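Local coordinates for protein bifunctional autolysin (Staphylococcus aureus subsp. aureus Mu50, PDB 6FXO) that hydrolyses bacterial peptidoglycan as an autolysin, with a glycoside hydrolase family 73 glucosaminidase domain that probably cleaves the glycan strands, at residues N96-M101 and V107-H112; K85-N90 and D170-A175. One frame throughout, in Å; residues are numbered along the deposited sequence.

Interaction 1: residues N96-M101 and V107-H112; sequences NKAAQM and VYLISH
Ala98 and Leu109 meet where two consecutive helices, 92-102 and 106-116, turn back to pack on each other in the helical core of the GH73 domain, a member of the lysozyme clan. A single branch of leucine does the touching: CD2 of Leu109 lies 3.4 Å from CB of Ala98, a close methyl-to-methyl approach. The same methyl of Leu109, CD2, sits 4.0 Å from the backbone N of Ala99, so it rests against the turn of helix 92-102 that carries both alanines. CG of Leu109 stands anti to the backbone N (chi1 -151°), and chi2 of 71° then turns CD2 toward helix 92-102. Small residues on the facing helix allow this approach: the nearest CA atoms, those of Ala99 and Leu109, are 7.3 Å apart. No hydrogen bond crosses; the contact is van der Waals packing among buried residues.

On helix 106-116 the hydroxyl of Ser111 turns back on its own backbone. Ser111 OG donates to Val107 O at 3.1 Å, and that carbonyl also takes Ser111 N, the two donors arriving from opposite faces of its plane. One residue further along, Tyr108 and His112 repeat the i, i+4 spacing, and CE1 of His112 sits 3.2 Å above the plane of the Tyr108 ring, offset toward its rim.

Both partners of the pair also touch Ala180 of helix 172-180, which makes this a three-helix meeting point. Helix 75-82 packs on Ile110 through Ile78 and Phe81, while helix 216-231 covers Val107 with Ile224, Tyr228 and Ile231.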
ATOM      1  N   ASN A  96      12.677  -8.132  -5.844  1.00 51.69           N
ATOM      2  CA  ASN A  96      12.370  -7.757  -7.206  1.00 53.21           C
ATOM      3  C   ASN A  96      11.677  -8.908  -7.863  1.00 44.04           C
ATOM      4  O   ASN A  96      10.823  -8.776  -8.747  1.00 38.56           O
ATOM      5  CB  ASN A  96      13.660  -7.397  -7.915  1.00 56.50           C
ATOM      6  CG  ASN A  96      13.444  -6.499  -9.093  1.00 64.89           C
ATOM      7  OD1 ASN A  96      13.387  -7.014 -10.216  1.00 62.35           O
ATOM      8  ND2 ASN A  96      13.293  -5.155  -8.919  1.00 61.43           N
ATOM      9  N   LYS A  97      12.020 -10.040  -7.371  1.00 41.00           N
ATOM     10  CA  LYS A  97      11.477 -11.302  -7.858  1.00 58.82           C
ATOM     11  C   LYS A  97      10.018 -11.403  -7.529  1.00 63.30           C
ATOM     12  O   LYS A  97       9.239 -11.748  -8.417  1.00 62.51           O
ATOM     13  CB  LYS A  97      12.241 -12.501  -7.255  1.00 71.96           C
ATOM     14  CG  LYS A  97      12.268 -13.761  -8.131  1.00 84.66           C
ATOM     15  CD  LYS A  97      12.285 -15.058  -7.287  1.00101.67           C
ATOM     16  CE  LYS A  97      12.392 -16.324  -8.121  1.00100.82           C
ATOM     17  NZ  LYS A  97      12.216 -17.580  -7.318  1.00 83.90           N
ATOM     18  N   ALA A  98       9.616 -11.105  -6.258  1.00 59.44           N
ATOM     19  CA  ALA A  98       8.222 -11.216  -6.005  1.00 51.98           C
ATOM     20  C   ALA A  98       7.514 -10.178  -6.811  1.00 45.77           C
ATOM     21  O   ALA A  98       6.382 -10.419  -7.249  1.00 39.17           O
ATOM     22  CB  ALA A  98       7.955 -11.023  -4.529  1.00 58.22           C
ATOM     23  N   ALA A  99       8.201  -9.013  -7.033  1.00 36.84           N
ATOM     24  CA  ALA A  99       7.525  -7.989  -7.809  1.00 44.38           C
ATOM     25  C   ALA A  99       7.270  -8.381  -9.268  1.00 51.46           C
ATOM     26  O   ALA A  99       6.138  -8.258  -9.775  1.00 45.19           O
ATOM     27  CB  ALA A  99       8.305  -6.687  -7.743  1.00 47.79           C
ATOM     28  N   GLN A 100       8.314  -8.842  -9.958  1.00 57.04           N
ATOM     29  CA  GLN A 100       8.026  -9.206 -11.333  1.00 69.13           C
ATOM     30  C   GLN A 100       7.117 -10.399 -11.482  1.00 64.26           C
ATOM     31  O   GLN A 100       6.392 -10.439 -12.462  1.00 59.75           O
ATOM     32  CB  GLN A 100       9.274  -9.427 -12.215  1.00 74.25           C
ATOM     33  CG  GLN A 100      10.637  -9.350 -11.566  1.00 96.61           C
ATOM     34  CD  GLN A 100      11.658  -9.978 -12.484  1.00107.00           C
ATOM     35  OE1 GLN A 100      12.170  -9.347 -13.414  1.00111.16           O
ATOM     36  NE2 GLN A 100      11.984 -11.251 -12.236  1.00 94.58           N
ATOM     37  N   MET A 101       7.105 -11.347 -10.514  1.00 65.48           N
ATOM     38  CA  MET A 101       6.211 -12.495 -10.714  1.00 76.53           C
ATOM     39  C   MET A 101       4.730 -12.152 -10.749  1.00 72.56           C
ATOM     40  O   MET A 101       4.022 -12.524 -11.685  1.00 72.50           O
ATOM     41  CB  MET A 101       6.479 -13.557  -9.652  1.00 87.57           C
ATOM     42  CG  MET A 101       6.270 -14.953 -10.152  1.00106.63           C
ATOM     43  SD  MET A 101       7.058 -16.126  -9.039  1.00118.97           S
ATOM     44  CE  MET A 101       8.755 -15.640  -9.229  1.00118.86           C
ATOM     45  N   VAL A 107       7.847  -1.033  -4.218  1.00 36.40           N
ATOM     46  CA  VAL A 107       7.812  -0.331  -2.939  1.00 40.59           C
ATOM     47  C   VAL A 107       6.569  -0.746  -2.116  1.00 35.29           C
ATOM     48  O   VAL A 107       6.645  -0.768  -0.918  1.00 33.99           O
ATOM     49  CB  VAL A 107       7.957   1.203  -3.030  1.00 44.29           C
ATOM     50  CG1 VAL A 107       9.146   1.573  -3.910  1.00 50.38           C
ATOM     51  CG2 VAL A 107       6.672   1.846  -3.534  1.00 66.17           C
ATOM     52  N   TYR A 108       5.463  -1.094  -2.790  1.00 31.42           N
ATOM     53  CA  TYR A 108       4.273  -1.491  -2.112  1.00 36.79           C
ATOM     54  C   TYR A 108       4.495  -2.783  -1.423  1.00 41.11           C
ATOM     55  O   TYR A 108       3.936  -3.012  -0.333  1.00 39.14           O
ATOM     56  CB  TYR A 108       3.096  -1.597  -3.087  1.00 36.45           C
ATOM     57  CG  TYR A 108       1.767  -1.993  -2.466  1.00 44.34           C
ATOM     58  CD1 TYR A 108       0.961  -1.049  -1.834  1.00 43.21           C
ATOM     59  CD2 TYR A 108       1.309  -3.293  -2.537  1.00 44.76           C
ATOM     60  CE1 TYR A 108      -0.259  -1.399  -1.301  1.00 38.12           C
ATOM     61  CE2 TYR A 108       0.076  -3.654  -2.002  1.00 60.52           C
ATOM     62  CZ  TYR A 108      -0.706  -2.702  -1.384  1.00 56.88           C
ATOM     63  OH  TYR A 108      -1.930  -3.036  -0.842  1.00 62.96           O
ATOM     64  N   LEU A 109       5.326  -3.642  -2.060  1.00 38.09           N
ATOM     65  CA  LEU A 109       5.587  -4.927  -1.439  1.00 34.61           C
ATOM     66  C   LEU A 109       6.529  -4.822  -0.241  1.00 31.32           C
ATOM     67  O   LEU A 109       6.286  -5.489   0.764  1.00 27.84           O
ATOM     68  CB  LEU A 109       6.190  -5.868  -2.462  1.00 34.81           C
ATOM     69  CG  LEU A 109       5.951  -7.336  -2.320  1.00 40.24           C
ATOM     70  CD1 LEU A 109       4.509  -7.647  -2.647  1.00 49.04           C
ATOM     71  CD2 LEU A 109       6.858  -8.067  -3.347  1.00 43.38           C
ATOM     72  N   ILE A 110       7.627  -3.977  -0.366  1.00 25.77           N
ATOM     73  CA  ILE A 110       8.517  -3.867   0.699  1.00 25.01           C
ATOM     74  C   ILE A 110       7.885  -3.125   1.910  1.00 31.00           C
ATOM     75  O   ILE A 110       8.022  -3.629   3.023  1.00 33.07           O
ATOM     76  CB  ILE A 110       9.719  -3.066   0.167  1.00 23.12           C
ATOM     77  CG1 ILE A 110      10.537  -3.888  -0.817  1.00 22.67           C
ATOM     78  CG2 ILE A 110      10.621  -2.443   1.340  1.00 16.70           C
ATOM     79  CD1 ILE A 110      11.554  -2.930  -1.491  1.00 20.83           C
ATOM     80  N   SER A 111       7.172  -1.984   1.688  1.00 27.96           N
ATOM     81  CA  SER A 111       6.637  -1.348   2.837  1.00 36.56           C
ATOM     82  C   SER A 111       5.712  -2.312   3.516  1.00 37.02           C
ATOM     83  O   SER A 111       5.681  -2.334   4.732  1.00 37.67           O
ATOM     84  CB  SER A 111       5.977  -0.019   2.470  1.00 37.82           C
ATOM     85  OG  SER A 111       4.909  -0.222   1.590  1.00 27.29           O
ATOM     86  N   HIS A 112       5.007  -3.117   2.751  1.00 31.44           N
ATOM     87  CA  HIS A 112       4.133  -4.052   3.420  1.00 32.82           C
ATOM     88  C   HIS A 112       5.015  -5.030   4.233  1.00 35.53           C
ATOM     89  O   HIS A 112       4.656  -5.323   5.341  1.00 31.68           O
ATOM     90  CB  HIS A 112       3.258  -4.900   2.495  1.00 34.45           C
ATOM     91  CG  HIS A 112       1.989  -4.197   2.199  1.00 33.52           C
ATOM     92  ND1 HIS A 112       2.004  -2.963   1.656  1.00 50.52           N
ATOM     93  CD2 HIS A 112       0.709  -4.486   2.523  1.00 43.38           C
ATOM     94  CE1 HIS A 112       0.761  -2.474   1.644  1.00 56.36           C
ATOM     95  NE2 HIS A 112      -0.041  -3.377   2.162  1.00 43.13           N
TER

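Interaction 2: residues K85-N90 and D170-A175; sequences KGVLEN and DTVSKA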
ATOM      1  N   LYS A  85      18.091  -3.667   8.283  1.00110.56           N
ATOM      2  CA  LYS A  85      16.718  -3.887   8.708  1.00 92.38           C
ATOM      3  C   LYS A  85      16.443  -5.263   9.267  1.00 83.84           C
ATOM      4  O   LYS A  85      15.560  -5.952   8.770  1.00 76.33           O
ATOM      5  CB  LYS A  85      15.761  -3.531   7.549  1.00 81.88           C
ATOM      6  CG  LYS A  85      15.048  -2.202   7.785  1.00 66.32           C
ATOM      7  CD  LYS A  85      15.314  -1.125   6.710  1.00 48.39           C
ATOM      8  CE  LYS A  85      14.658   0.188   7.098  1.00 45.87           C
ATOM      9  NZ  LYS A  85      14.876   1.296   6.117  1.00 70.07           N
ATOM     10  N   GLY A  86      17.207  -5.659  10.315  1.00 78.23           N
ATOM     11  CA  GLY A  86      17.046  -6.967  10.943  1.00 77.69           C
ATOM     12  C   GLY A  86      17.215  -7.945   9.803  1.00 74.75           C
ATOM     13  O   GLY A  86      18.116  -7.781   8.981  1.00 79.29           O
ATOM     14  N   VAL A  87      16.324  -8.939   9.706  1.00 76.00           N
ATOM     15  CA  VAL A  87      16.441  -9.902   8.608  1.00 88.57           C
ATOM     16  C   VAL A  87      16.015  -9.039   7.393  1.00 94.43           C
ATOM     17  O   VAL A  87      15.872  -7.842   7.566  1.00 99.99           O
ATOM     18  CB  VAL A  87      15.504 -11.109   8.834  1.00 87.52           C
ATOM     19  CG1 VAL A  87      16.029 -11.980   9.968  1.00 83.09           C
ATOM     20  CG2 VAL A  87      14.086 -10.636   9.139  1.00 82.36           C
ATOM     21  N   LEU A  88      15.857  -9.581   6.186  1.00 96.26           N
ATOM     22  CA  LEU A  88      15.445  -8.663   5.087  1.00 90.79           C
ATOM     23  C   LEU A  88      16.540  -7.657   4.730  1.00 90.07           C
ATOM     24  O   LEU A  88      16.391  -6.957   3.732  1.00 98.05           O
ATOM     25  CB  LEU A  88      14.244  -7.765   5.487  1.00 76.99           C
ATOM     26  CG  LEU A  88      12.835  -8.018   4.979  1.00 55.03           C
ATOM     27  CD1 LEU A  88      12.292  -9.348   5.464  1.00 46.07           C
ATOM     28  CD2 LEU A  88      11.920  -6.896   5.558  1.00 40.15           C
ATOM     29  N   GLU A  89      17.629  -7.590   5.532  1.00 93.41           N
ATOM     30  CA  GLU A  89      18.739  -6.691   5.331  1.00100.96           C
ATOM     31  C   GLU A  89      19.109  -6.732   3.873  1.00112.00           C
ATOM     32  O   GLU A  89      19.232  -5.692   3.232  1.00116.84           O
ATOM     33  CB  GLU A  89      19.907  -7.191   6.210  1.00117.10           C
ATOM     34  CG  GLU A  89      20.823  -6.136   6.802  1.00132.65           C
ATOM     35  CD  GLU A  89      22.280  -6.302   6.381  1.00146.05           C
ATOM     36  OE1 GLU A  89      23.028  -6.986   7.111  1.00154.13           O
ATOM     37  OE2 GLU A  89      22.662  -5.748   5.331  1.00155.48           O
ATOM     38  N   ASN A  90      19.253  -7.926   3.333  1.00116.92           N
ATOM     39  CA  ASN A  90      19.593  -8.012   1.931  1.00114.85           C
ATOM     40  C   ASN A  90      18.325  -8.471   1.261  1.00108.43           C
ATOM     41  O   ASN A  90      17.251  -8.211   1.777  1.00107.74           O
ATOM     42  CB  ASN A  90      20.794  -8.944   1.678  1.00114.82           C
ATOM     43  CG  ASN A  90      21.939  -8.178   1.052  1.00118.54           C
ATOM     44  OD1 ASN A  90      22.709  -7.524   1.759  1.00123.38           O
ATOM     45  ND2 ASN A  90      22.133  -8.196  -0.265  1.00116.13           N
ATOM     46  N   ASP A 170      11.876 -21.767   5.070  1.00103.72           N
ATOM     47  CA  ASP A 170      13.024 -22.039   5.937  1.00118.53           C
ATOM     48  C   ASP A 170      14.102 -20.964   5.861  1.00120.41           C
ATOM     49  O   ASP A 170      15.021 -20.949   6.679  1.00118.72           O
ATOM     50  CB  ASP A 170      13.620 -23.433   5.636  1.00125.54           C
ATOM     51  CG  ASP A 170      14.054 -23.665   4.198  1.00139.97           C
ATOM     52  OD1 ASP A 170      13.243 -24.199   3.412  1.00147.98           O
ATOM     53  OD2 ASP A 170      15.204 -23.324   3.862  1.00147.87           O
ATOM     54  N   THR A 171      13.984 -20.061   4.885  1.00121.44           N
ATOM     55  CA  THR A 171      14.961 -18.991   4.716  1.00123.20           C
ATOM     56  C   THR A 171      14.236 -17.699   4.378  1.00119.81           C
ATOM     57  O   THR A 171      13.111 -17.734   3.885  1.00115.23           O
ATOM     58  CB  THR A 171      15.937 -19.346   3.588  1.00129.54           C
ATOM     59  OG1 THR A 171      16.268 -20.732   3.674  1.00137.52           O
ATOM     60  CG2 THR A 171      17.208 -18.521   3.649  1.00134.38           C
ATOM     61  N   VAL A 172      14.891 -16.562   4.621  1.00113.70           N
ATOM     62  CA  VAL A 172      14.262 -15.276   4.331  1.00108.25           C
ATOM     63  C   VAL A 172      13.899 -14.961   2.875  1.00103.64           C
ATOM     64  O   VAL A 172      12.851 -14.361   2.646  1.00104.01           O
ATOM     65  CB  VAL A 172      15.127 -14.150   4.936  1.00107.13           C
ATOM     66  CG1 VAL A 172      14.393 -12.815   4.870  1.00103.61           C
ATOM     67  CG2 VAL A 172      15.513 -14.483   6.373  1.00118.20           C
ATOM     68  N   SER A 173      14.728 -15.361   1.892  1.00 97.27           N
ATOM     69  CA  SER A 173      14.356 -15.047   0.513  1.00 96.36           C
ATOM     70  C   SER A 173      13.089 -15.779   0.141  1.00 83.60           C
ATOM     71  O   SER A 173      12.288 -15.306  -0.661  1.00 77.88           O
ATOM     72  CB  SER A 173      15.482 -15.428  -0.444  1.00100.40           C
ATOM     73  OG  SER A 173      15.010 -15.669  -1.761  1.00109.39           O
ATOM     74  N   LYS A 174      12.935 -16.939   0.756  1.00 81.50           N
ATOM     75  CA  LYS A 174      11.827 -17.872   0.605  1.00 83.79           C
ATOM     76  C   LYS A 174      10.544 -17.364   1.246  1.00 84.82           C
ATOM     77  O   LYS A 174       9.493 -17.456   0.614  1.00 77.14           O
ATOM     78  CB  LYS A 174      12.195 -19.255   1.194  1.00 85.74           C
ATOM     79  CG  LYS A 174      13.153 -20.094   0.335  1.00 91.19           C
ATOM     80  CD  LYS A 174      13.628 -21.385   1.049  1.00100.14           C
ATOM     81  CE  LYS A 174      14.522 -22.251   0.175  1.00116.90           C
ATOM     82  NZ  LYS A 174      15.009 -23.488   0.863  1.00121.46           N
ATOM     83  N   ALA A 175      10.604 -16.841   2.500  1.00 81.11           N
ATOM     84  CA  ALA A 175       9.361 -16.363   3.071  1.00 69.25           C
ATOM     85  C   ALA A 175       8.870 -15.232   2.195  1.00 60.94           C
ATOM     86  O   ALA A 175       7.670 -15.043   2.003  1.00 52.94           O
ATOM     87  CB  ALA A 175       9.582 -15.874   4.490  1.00 66.97           C
TER
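Val172, the first residue of helix 172-180, points its forked side chain at the loop 85-90 and puts each methyl on a different neighbour. CG1 of Val172 faces Leu88 and lies 4.1 Å from Leu88 CD1. The same CG1 of Val172 comes within 3.8 Å of the backbone N of Leu88. The other methyl, CG2 of Val172, faces Val87 and is 4.2 Å from Val87 CB. CG1 lies anti to the backbone N (chi1 -170°) and CG2 anti to the carbonyl carbon, and this spread lets one valine reach two successive loop residues.

The two loop side chains answer in different ways. Val87 sends its CA–CB bond toward the helix and offers its branch carbon. Leu88 sends that bond away, yet its side chain bends back to bring CD1 against Val172, and the two side chains cross at about a right angle. Leu88 also touches Phe95 of helix 92-102 and Val146, so it is buried, while both valines remain partly exposed.

Beside this apolar patch, the segment 170-175 has its own charge pair. Lys174 NZ forms a salt bridge with Asp170 OD2 at 3.0 Å, and the oxygen meets it with its syn lone pair. Thr171 OG1 reaches the same oxygen, Asp170 OD2, at 2.8 Å from above the carboxylate plane, so two donors grip OD2. Thr171 holds the N-cap position, but its hydroxyl serves the aspartate and makes no capping bond.

This is a loop packed by aliphatic side chains on the first turn of a helix: the connection between helices 75-82 and 92-102 lies against the start of helix 172-180 in the GH73 glucosaminidase fold.

How the interactions relate
Interaction 1 is core packing and interaction 2 lies farther out, partly open to solvent; their centres are 13 Å apart and their nearest atoms about 6 Å, so they do not touch. Helix 172-180 ties them together: its first residue meets the loop 85-90 in interaction 2, and its other end reaches interaction 1 through Ala180. Helix 92-102 is shared too, supplying the alanines of one contact and backing Leu88 in the other. Both are packing contacts led by aliphatic side chains, without hydrogen bonds across the segments, but the deep one joins neighbours in sequence, whereas the outer one links distant segments beside a salt bridge.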